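Local coordinates for protein putative oxidoreductase (Thermus thermophilus, PDB 2ISM) that is probably an oxidoreductase of the beta-propeller class, though its activity is unconfirmed, and carries a bound calcium ion, at residues Y262-G271 with V282-L293; D325-N334 with G344-L352. One frame throughout, in Å; residues are numbered along the deposited sequence.

Contact 1 (Y262-G271 with V282-L293); sequences YFWPQGFPPG and VAGLRGQALLRL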
loop_
_atom_site.group_PDB
_atom_site.type_symbol
_atom_site.label_atom_id
_atom_site.label_comp_id
_atom_site.label_asym_id
_atom_site.label_seq_id
_atom_site.Cartn_x
_atom_site.Cartn_y
_atom_site.Cartn_z
ATOM N N TYR B 262 18.745 -12.054 3.463
ATOM C CA TYR B 262 18.326 -13.018 2.460
ATOM C C TYR B 262 19.326 -12.998 1.316
ATOM O O TYR B 262 19.933 -11.964 1.030
ATOM C CB TYR B 262 16.940 -12.653 1.919
ATOM C CG TYR B 262 16.300 -13.748 1.095
ATOM C CD1 TYR B 262 15.679 -14.831 1.710
ATOM C CD2 TYR B 262 16.343 -13.717 -0.298
ATOM C CE1 TYR B 262 15.118 -15.858 0.961
ATOM C CE2 TYR B 262 15.788 -14.738 -1.058
ATOM C CZ TYR B 262 15.177 -15.807 -0.423
ATOM O OH TYR B 262 14.630 -16.824 -1.167
ATOM N N PHE B 263 19.511 -14.145 0.671
ATOM C CA PHE B 263 20.408 -14.220 -0.471
ATOM C C PHE B 263 19.908 -15.292 -1.427
ATOM O O PHE B 263 19.279 -16.265 -1.014
ATOM C CB PHE B 263 21.857 -14.506 -0.042
ATOM C CG PHE B 263 22.084 -15.886 0.508
ATOM C CD1 PHE B 263 21.774 -16.186 1.832
ATOM C CD2 PHE B 263 22.634 -16.883 -0.293
ATOM C CE1 PHE B 263 22.012 -17.458 2.353
ATOM C CE2 PHE B 263 22.876 -18.157 0.215
ATOM C CZ PHE B 263 22.565 -18.444 1.543
ATOM N N TRP B 264 20.190 -15.107 -2.713
ATOM C CA TRP B 264 19.799 -16.075 -3.730
ATOM C C TRP B 264 20.995 -16.895 -4.201
ATOM O O TRP B 264 21.795 -16.434 -5.014
ATOM C CB TRP B 264 19.146 -15.367 -4.920
ATOM C CG TRP B 264 17.867 -14.668 -4.573
ATOM C CD1 TRP B 264 16.600 -15.154 -4.723
ATOM C CD2 TRP B 264 17.729 -13.355 -4.019
ATOM N NE1 TRP B 264 15.683 -14.224 -4.296
ATOM C CE2 TRP B 264 16.350 -13.109 -3.858
ATOM C CE3 TRP B 264 18.634 -12.358 -3.639
ATOM C CZ2 TRP B 264 15.858 -11.914 -3.337
ATOM C CZ3 TRP B 264 18.142 -11.172 -3.123
ATOM C CH2 TRP B 264 16.768 -10.961 -2.976
ATOM N N PRO B 265 21.112 -18.114 -3.682
ATOM C CA PRO B 265 22.195 -19.018 -4.078
ATOM C C PRO B 265 22.253 -19.206 -5.590
ATOM O O PRO B 265 23.338 -19.205 -6.170
ATOM C CB PRO B 265 21.810 -20.334 -3.399
ATOM C CG PRO B 265 20.328 -20.277 -3.295
ATOM C CD PRO B 265 19.988 -18.833 -3.059
ATOM N N GLN B 266 21.091 -19.365 -6.216
ATOM C CA GLN B 266 20.926 -19.023 -7.624
ATOM C C GLN B 266 20.675 -17.530 -7.802
ATOM O O GLN B 266 19.722 -16.981 -7.250
ATOM C CB GLN B 266 19.779 -19.827 -8.239
ATOM C CG GLN B 266 18.397 -19.386 -7.783
ATOM C CD GLN B 266 18.264 -19.356 -6.274
ATOM O OE1 GLN B 266 17.859 -20.345 -5.662
ATOM N NE2 GLN B 266 18.604 -18.224 -5.669
ATOM N N GLY B 267 21.535 -16.879 -8.577
ATOM C CA GLY B 267 21.766 -15.453 -8.430
ATOM C C GLY B 267 20.565 -14.626 -8.844
ATOM O O GLY B 267 19.864 -14.966 -9.798
ATOM N N PHE B 268 20.327 -13.536 -8.123
ATOM C CA PHE B 268 19.308 -12.567 -8.512
ATOM C C PHE B 268 19.836 -11.140 -8.407
ATOM O O PHE B 268 19.502 -10.411 -7.473
ATOM C CB PHE B 268 18.057 -12.729 -7.646
ATOM C CG PHE B 268 16.925 -11.824 -8.042
ATOM C CD1 PHE B 268 16.069 -12.175 -9.073
ATOM C CD2 PHE B 268 16.717 -10.624 -7.384
ATOM C CE1 PHE B 268 15.027 -11.344 -9.439
ATOM C CE2 PHE B 268 15.677 -9.790 -7.746
ATOM C CZ PHE B 268 14.830 -10.150 -8.775
ATOM N N PRO B 269 20.661 -10.748 -9.373
ATOM C CA PRO B 269 21.329 -9.443 -9.332
ATOM C C PRO B 269 20.335 -8.303 -9.138
ATOM O O PRO B 269 19.514 -8.045 -10.018
ATOM C CB PRO B 269 21.979 -9.345 -10.713
ATOM C CG PRO B 269 22.219 -10.759 -11.110
ATOM C CD PRO B 269 21.073 -11.546 -10.541
ATOM N N PRO B 270 20.414 -7.631 -7.994
ATOM C CA PRO B 270 19.435 -6.605 -7.636
ATOM C C PRO B 270 19.733 -5.162 -7.995
ATOM O O PRO B 270 20.885 -4.739 -8.085
ATOM C CB PRO B 270 19.335 -6.771 -6.127
ATOM C CG PRO B 270 20.776 -6.977 -5.766
ATOM C CD PRO B 270 21.286 -7.940 -6.850
ATOM N N GLY B 271 18.655 -4.418 -8.201
ATOM C CA GLY B 271 18.761 -3.003 -8.457
ATOM C C GLY B 271 18.475 -2.432 -7.076
ATOM O O GLY B 271 18.998 -2.932 -6.072
ATOM N N VAL B 282 12.203 -5.874 -4.195
ATOM C CA VAL B 282 13.549 -5.818 -4.744
ATOM C C VAL B 282 13.536 -5.931 -6.265
ATOM O O VAL B 282 13.095 -6.940 -6.811
ATOM C CB VAL B 282 14.424 -6.954 -4.168
ATOM C CG1 VAL B 282 15.848 -6.858 -4.717
ATOM C CG2 VAL B 282 14.432 -6.874 -2.652
ATOM N N ALA B 283 14.022 -4.892 -6.938
ATOM C CA ALA B 283 14.075 -4.885 -8.395
ATOM C C ALA B 283 15.149 -5.860 -8.861
ATOM O O ALA B 283 16.249 -5.895 -8.311
ATOM C CB ALA B 283 14.386 -3.477 -8.909
ATOM N N GLY B 284 14.820 -6.652 -9.874
ATOM C CA GLY B 284 15.773 -7.612 -10.385
ATOM C C GLY B 284 16.259 -7.229 -11.768
ATOM O O GLY B 284 15.469 -6.956 -12.674
ATOM N N LEU B 285 17.574 -7.188 -11.927
ATOM C CA LEU B 285 18.152 -6.863 -13.214
ATOM C C LEU B 285 18.273 -8.014 -14.213
ATOM O O LEU B 285 17.670 -7.966 -15.291
ATOM C CB LEU B 285 19.588 -6.333 -13.035
ATOM C CG LEU B 285 19.636 -4.910 -12.458
ATOM C CD1 LEU B 285 21.059 -4.526 -12.027
ATOM C CD2 LEU B 285 19.118 -3.943 -13.520
ATOM N N ARG B 286 19.016 -9.054 -13.860
ATOM C CA ARG B 286 19.200 -10.193 -14.764
ATOM C C ARG B 286 17.950 -11.061 -14.623
ATOM O O ARG B 286 17.530 -11.700 -15.585
ATOM C CB ARG B 286 20.433 -11.011 -14.383
ATOM C CG ARG B 286 20.745 -12.136 -15.361
ATOM C CD ARG B 286 22.116 -12.730 -15.084
ATOM N NE ARG B 286 22.174 -13.373 -13.775
ATOM C CZ ARG B 286 23.271 -13.449 -13.030
ATOM N NH1 ARG B 286 24.408 -12.915 -13.463
ATOM N NH2 ARG B 286 23.233 -14.060 -11.852
ATOM N N GLY B 287 17.364 -11.089 -13.426
ATOM C CA GLY B 287 16.169 -11.894 -13.198
ATOM C C GLY B 287 14.927 -11.318 -13.858
ATOM O O GLY B 287 13.884 -11.974 -13.926
ATOM N N GLN B 288 15.043 -10.081 -14.338
ATOM C CA GLN B 288 13.946 -9.390 -15.013
ATOM C C GLN B 288 12.609 -9.490 -14.273
ATOM O O GLN B 288 11.583 -9.833 -14.863
ATOM C CB GLN B 288 13.784 -9.939 -16.434
ATOM C CG GLN B 288 14.986 -9.685 -17.337
ATOM C CD GLN B 288 14.799 -10.261 -18.727
ATOM O OE1 GLN B 288 13.763 -10.056 -19.362
ATOM N NE2 GLN B 288 15.802 -10.982 -19.211
ATOM N N ALA B 289 12.618 -9.164 -12.985
ATOM C CA ALA B 289 11.403 -9.240 -12.198
ATOM C C ALA B 289 11.489 -8.395 -10.940
ATOM O O ALA B 289 12.575 -8.023 -10.497
ATOM C CB ALA B 289 11.129 -10.692 -11.818
ATOM N N LEU B 290 10.325 -8.094 -10.377
ATOM C CA LEU B 290 10.239 -7.330 -9.142
ATOM C C LEU B 290 9.778 -8.350 -8.110
ATOM O O LEU B 290 8.682 -8.895 -8.226
ATOM C CB LEU B 290 9.198 -6.219 -9.268
ATOM C CG LEU B 290 8.977 -5.373 -8.010
ATOM C CD1 LEU B 290 10.241 -4.573 -7.693
ATOM C CD2 LEU B 290 7.799 -4.439 -8.228
ATOM N N LEU B 291 10.619 -8.626 -7.120
ATOM C CA LEU B 291 10.260 -9.597 -6.098
ATOM C C LEU B 291 9.746 -8.932 -4.832
ATOM O O LEU B 291 10.136 -7.811 -4.493
ATOM C CB LEU B 291 11.457 -10.490 -5.764
ATOM C CG LEU B 291 12.073 -11.268 -6.934
ATOM C CD1 LEU B 291 13.196 -12.154 -6.420
ATOM C CD2 LEU B 291 11.010 -12.104 -7.623
ATOM N N ARG B 292 8.849 -9.634 -4.153
ATOM C CA ARG B 292 8.250 -9.168 -2.913
ATOM C C ARG B 292 8.747 -10.091 -1.808
ATOM O O ARG B 292 8.559 -11.307 -1.879
ATOM C CB ARG B 292 6.722 -9.245 -3.008
ATOM C CG ARG B 292 5.989 -8.864 -1.732
ATOM C CD ARG B 292 4.505 -9.233 -1.786
ATOM N NE ARG B 292 3.763 -8.453 -2.773
ATOM C CZ ARG B 292 3.304 -8.936 -3.924
ATOM N NH1 ARG B 292 3.502 -10.209 -4.244
ATOM N NH2 ARG B 292 2.644 -8.141 -4.758
ATOM N N LEU B 293 9.408 -9.521 -0.806
ATOM C CA LEU B 293 9.912 -10.308 0.312
ATOM C C LEU B 293 8.988 -10.101 1.507
ATOM O O LEU B 293 8.820 -8.978 1.983
ATOM C CB LEU B 293 11.342 -9.888 0.679
ATOM C CG LEU B 293 12.509 -10.486 -0.113
ATOM C CD1 LEU B 293 12.359 -10.192 -1.595
ATOM C CD2 LEU B 293 13.810 -9.908 0.414
HETATM O O HOH W 1 17.772 -10.252 -10.848
#

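Contact 2 (D325-N334 with G344-L352); sequences DGALYVTTSN and GDDRVLRLL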
loop_
_atom_site.group_PDB
_atom_site.type_symbol
_atom_site.label_atom_id
_atom_site.label_comp_id
_atom_site.label_asym_id
_atom_site.label_seq_id
_atom_site.Cartn_x
_atom_site.Cartn_y
_atom_site.Cartn_z
ATOM N N ASP B 325 2.382 9.793 -4.006
ATOM C CA ASP B 325 1.013 9.328 -4.184
ATOM C C ASP B 325 0.768 7.971 -3.533
ATOM O O ASP B 325 -0.358 7.475 -3.529
ATOM C CB ASP B 325 0.691 9.230 -5.676
ATOM C CG ASP B 325 1.798 8.547 -6.468
ATOM O OD1 ASP B 325 2.578 7.774 -5.869
ATOM O OD2 ASP B 325 1.886 8.777 -7.692
ATOM N N GLY B 326 1.819 7.370 -2.987
ATOM C CA GLY B 326 1.669 6.073 -2.353
ATOM C C GLY B 326 1.807 4.933 -3.347
ATOM O O GLY B 326 1.693 3.763 -2.982
ATOM N N ALA B 327 2.046 5.279 -4.608
ATOM C CA ALA B 327 2.216 4.284 -5.663
ATOM C C ALA B 327 3.677 3.851 -5.713
ATOM O O ALA B 327 4.556 4.572 -5.246
ATOM C CB ALA B 327 1.806 4.874 -7.004
ATOM N N LEU B 328 3.935 2.674 -6.278
ATOM C CA LEU B 328 5.299 2.172 -6.388
ATOM C C LEU B 328 5.823 2.420 -7.799
ATOM O O LEU B 328 5.217 1.985 -8.780
ATOM C CB LEU B 328 5.351 0.672 -6.082
ATOM C CG LEU B 328 6.748 0.044 -6.040
ATOM C CD1 LEU B 328 7.547 0.642 -4.884
ATOM C CD2 LEU B 328 6.634 -1.465 -5.878
ATOM N N TYR B 329 6.948 3.123 -7.896
ATOM C CA TYR B 329 7.554 3.428 -9.190
ATOM C C TYR B 329 8.748 2.524 -9.455
ATOM O O TYR B 329 9.556 2.269 -8.564
ATOM C CB TYR B 329 7.995 4.894 -9.228
ATOM C CG TYR B 329 6.848 5.869 -9.357
ATOM C CD1 TYR B 329 6.547 6.454 -10.587
ATOM C CD2 TYR B 329 6.047 6.189 -8.260
ATOM C CE1 TYR B 329 5.479 7.330 -10.726
ATOM C CE2 TYR B 329 4.971 7.065 -8.389
ATOM C CZ TYR B 329 4.694 7.632 -9.626
ATOM O OH TYR B 329 3.637 8.502 -9.767
ATOM N N VAL B 330 8.855 2.037 -10.684
ATOM C CA VAL B 330 9.955 1.163 -11.062
ATOM C C VAL B 330 10.475 1.583 -12.433
ATOM O O VAL B 330 9.715 2.097 -13.252
ATOM C CB VAL B 330 9.487 -0.308 -11.124
ATOM C CG1 VAL B 330 10.613 -1.197 -11.610
ATOM C CG2 VAL B 330 9.018 -0.761 -9.740
ATOM N N THR B 331 11.769 1.393 -12.673
ATOM C CA THR B 331 12.340 1.736 -13.974
ATOM C C THR B 331 12.956 0.493 -14.600
ATOM O O THR B 331 13.363 -0.433 -13.895
ATOM C CB THR B 331 13.432 2.824 -13.874
ATOM O OG1 THR B 331 14.590 2.293 -13.211
ATOM C CG2 THR B 331 12.908 4.033 -13.111
ATOM N N THR B 332 13.012 0.467 -15.928
ATOM C CA THR B 332 13.587 -0.666 -16.637
ATOM C C THR B 332 15.028 -0.339 -17.025
ATOM O O THR B 332 15.410 0.832 -17.134
ATOM C CB THR B 332 12.772 -1.016 -17.895
ATOM O OG1 THR B 332 12.772 0.098 -18.788
ATOM C CG2 THR B 332 11.331 -1.343 -17.521
ATOM N N SER B 333 15.829 -1.379 -17.225
ATOM C CA SER B 333 17.235 -1.192 -17.551
ATOM C C SER B 333 17.703 -1.881 -18.821
ATOM O O SER B 333 18.906 -2.023 -19.058
ATOM C CB SER B 333 18.071 -1.507 -16.308
ATOM O OG SER B 333 19.405 -1.063 -16.444
ATOM N N ASN B 334 16.740 -2.301 -19.635
ATOM C CA ASN B 334 17.015 -2.997 -20.888
ATOM C C ASN B 334 18.068 -2.446 -21.835
ATOM O O ASN B 334 18.593 -3.176 -22.678
ATOM C CB ASN B 334 15.696 -3.178 -21.637
ATOM C CG ASN B 334 14.656 -3.871 -20.793
ATOM O OD1 ASN B 334 13.508 -3.431 -20.700
ATOM N ND2 ASN B 334 15.054 -4.967 -20.167
ATOM N N GLY B 344 10.449 1.781 -27.435
ATOM C CA GLY B 344 9.998 2.540 -26.280
ATOM C C GLY B 344 10.692 2.125 -24.995
ATOM O O GLY B 344 10.385 2.641 -23.921
ATOM N N ASP B 345 11.659 1.215 -25.107
ATOM C CA ASP B 345 12.362 0.728 -23.930
ATOM C C ASP B 345 12.969 1.675 -22.923
ATOM O O ASP B 345 13.406 2.787 -23.232
ATOM C CB ASP B 345 13.469 -0.243 -24.286
ATOM C CG ASP B 345 13.178 -1.619 -23.769
ATOM O OD1 ASP B 345 12.383 -1.719 -22.803
ATOM O OD2 ASP B 345 13.727 -2.594 -24.305
ATOM N N ASP B 346 13.030 1.150 -21.706
ATOM C CA ASP B 346 13.469 1.849 -20.524
ATOM C C ASP B 346 12.665 2.899 -19.816
ATOM O O ASP B 346 13.062 4.049 -19.587
ATOM C CB ASP B 346 14.904 2.338 -20.650
ATOM C CG ASP B 346 15.891 1.198 -20.450
ATOM O OD1 ASP B 346 15.392 0.057 -20.317
ATOM O OD2 ASP B 346 17.122 1.414 -20.428
ATOM N N ARG B 347 11.450 2.453 -19.558
ATOM C CA ARG B 347 10.394 3.257 -19.018
ATOM C C ARG B 347 10.376 3.381 -17.516
ATOM O O ARG B 347 11.044 2.636 -16.788
ATOM C CB ARG B 347 9.113 2.502 -19.382
ATOM C CG ARG B 347 9.008 1.973 -20.809
ATOM C CD ARG B 347 7.764 1.085 -20.927
ATOM N NE ARG B 347 7.272 0.971 -22.299
ATOM C CZ ARG B 347 7.874 0.283 -23.261
ATOM N NH1 ARG B 347 9.000 -0.368 -23.009
ATOM N NH2 ARG B 347 7.353 0.257 -24.480
ATOM N N VAL B 348 9.577 4.336 -17.077
ATOM C CA VAL B 348 9.324 4.565 -15.675
ATOM C C VAL B 348 7.925 3.964 -15.571
ATOM O O VAL B 348 7.016 4.385 -16.286
ATOM C CB VAL B 348 9.253 6.061 -15.356
ATOM C CG1 VAL B 348 8.715 6.261 -13.948
ATOM C CG2 VAL B 348 10.636 6.687 -15.487
ATOM N N LEU B 349 7.766 2.964 -14.714
ATOM C CA LEU B 349 6.475 2.314 -14.545
ATOM C C LEU B 349 5.878 2.659 -13.191
ATOM O O LEU B 349 6.598 2.817 -12.206
ATOM C CB LEU B 349 6.630 0.794 -14.661
ATOM C CG LEU B 349 7.300 0.265 -15.933
ATOM C CD1 LEU B 349 7.490 -1.233 -15.825
ATOM C CD2 LEU B 349 6.447 0.610 -17.153
ATOM N N ARG B 350 4.556 2.780 -13.150
ATOM C CA ARG B 350 3.856 3.090 -11.912
ATOM C C ARG B 350 2.950 1.910 -11.579
ATOM O O ARG B 350 2.111 1.521 -12.388
ATOM C CB ARG B 350 3.032 4.366 -12.084
ATOM C CG ARG B 350 2.282 4.819 -10.839
ATOM C CD ARG B 350 1.785 6.241 -11.032
ATOM N NE ARG B 350 1.059 6.375 -12.290
ATOM C CZ ARG B 350 0.999 7.491 -13.009
ATOM N NH1 ARG B 350 1.625 8.586 -12.599
ATOM N NH2 ARG B 350 0.315 7.511 -14.146
ATOM N N LEU B 351 3.135 1.336 -10.395
ATOM C CA LEU B 351 2.343 0.191 -9.965
ATOM C C LEU B 351 1.331 0.603 -8.906
ATOM O O LEU B 351 1.701 0.985 -7.794
ATOM C CB LEU B 351 3.256 -0.912 -9.426
ATOM C CG LEU B 351 4.004 -1.744 -10.477
ATOM C CD1 LEU B 351 4.872 -0.839 -11.344
ATOM C CD2 LEU B 351 4.854 -2.795 -9.780
ATOM N N LEU B 352 0.054 0.524 -9.275
ATOM C CA LEU B 352 -1.061 0.898 -8.407
ATOM C C LEU B 352 -1.020 2.350 -7.950
ATOM O O LEU B 352 -2.085 2.999 -7.972
ATOM C CB LEU B 352 -1.138 -0.019 -7.187
ATOM C CG LEU B 352 -1.610 -1.451 -7.449
ATOM C CD1 LEU B 352 -2.485 -1.895 -6.289
ATOM C CD2 LEU B 352 -2.404 -1.526 -8.746
HETATM O O HOH W 2 10.883 -0.923 -20.863
#

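Contact 1 (Y262-G271 with V282-L293)
F268 and L291 meet at the heart of this contact, where the chain leaves one propeller blade at strand 262-264 and begins the next at strand 270-276. The CB of F268 heads away from 282-293 and lies over one face of the W264 indole. With CG anti to the backbone N (chi1 -176°), the ring then swings back to the hairpin. Over the middle of one face sits L291 CD1, 3.5 Å from the ring centroid, a CH-pi contact approached almost along the ring normal; water 1 covers the opposite face. CD1 and CE1 pass obliquely by G287 CA, CE2 reaches V282 CG1 at 4.2 Å, and at the tip CZ comes edge-on to A289 O at 3.5 Å. The same L291 methyl also lies 3.9 Å from W264 NE1, so one leucine serves two aromatic neighbours. L293 CD1 sits at the edge of the indole, beside W264 CZ2.

Outside this core, R286 bends at chi3 (64°) and lays a guanidinium face on P269, whose CG is 3.5 Å from R286 CZ; G267 CA approaches the guanidinium edge.

The backbone supplies the polar part. L285 N donates to P269 O at 2.9 Å, nearly along the C=O axis, and G271 N donates to A283 O at 2.8 Å from above the carbonyl plane. P270 and G284 form the antiparallel non-hydrogen-bonded pair between these bonds, where this pairing asks for no N-H from the proline. Water 1 also donates to P269 O and accepts from G287 N at 2.7 Å. The chemistry thus divides: two backbone bonds and one water fix the start of the new blade against its second strand and the turn that follows, while aromatic and aliphatic groups fill the seam between the blades.

Contact 2 (D325-N334 with G344-L352)
Y329 and R350 are brought alongside each other by different first torsions: Y329 CG is anti to its carbonyl carbon (chi1 -74°), R350 CG anti to its backbone N (chi1 -178°). R350 CG therefore lies over the phenol face, 4.2 Å from the ring centroid and toward its rim. A bend at chi3 sends the guanidinium past the hydroxyl, to which R350 NH1 gives a weak bond of 3.5 Å; R350 NH2 has its salt bridge with E24. Y329 OH donates to the syn lone pair of D325 OD2 at 2.7 Å, while D325 OD1 closes an Asx turn with A327 N, fixing the carboxylate by both oxygens.

Beyond this cluster the strands pair antiparallel: L328 with L351 and V330 with L349 are hydrogen-bonded pairs, L349 N to V330 O being 2.6 Å.

Strand 348-351, at the C-terminus, runs between 328-332 and the N-terminal strand 23-27, the closure familiar from beta-propellers. Strand 317-322 flanks 328-332, and the face bearing Y329, T331 and V348 packs on L36 of strand 33-38.

Overall arrangement
Contact 1 joins one blade of the propeller to the next, and contact 2 lies in the blade after that; their centres are 16 Å apart. Contact 1 is complete along the chain before contact 2 begins, yet they touch directly. L290, which points away from its own partner segment, sets CD2 3.7 Å from L351 CD2 and 4.0 Å from L328 CD2, thus meeting the face bearing L328, V330 and L351; L285 CD2 comes 3.8 Å from S333 CB. Strand 317-322 receives A283 and L290 from contact 1 and L328 and V330 from contact 2. The calcium ion, held by E233 and Y243, lies about 11 Å from the W264 side chain, too far for that side chain to touch it.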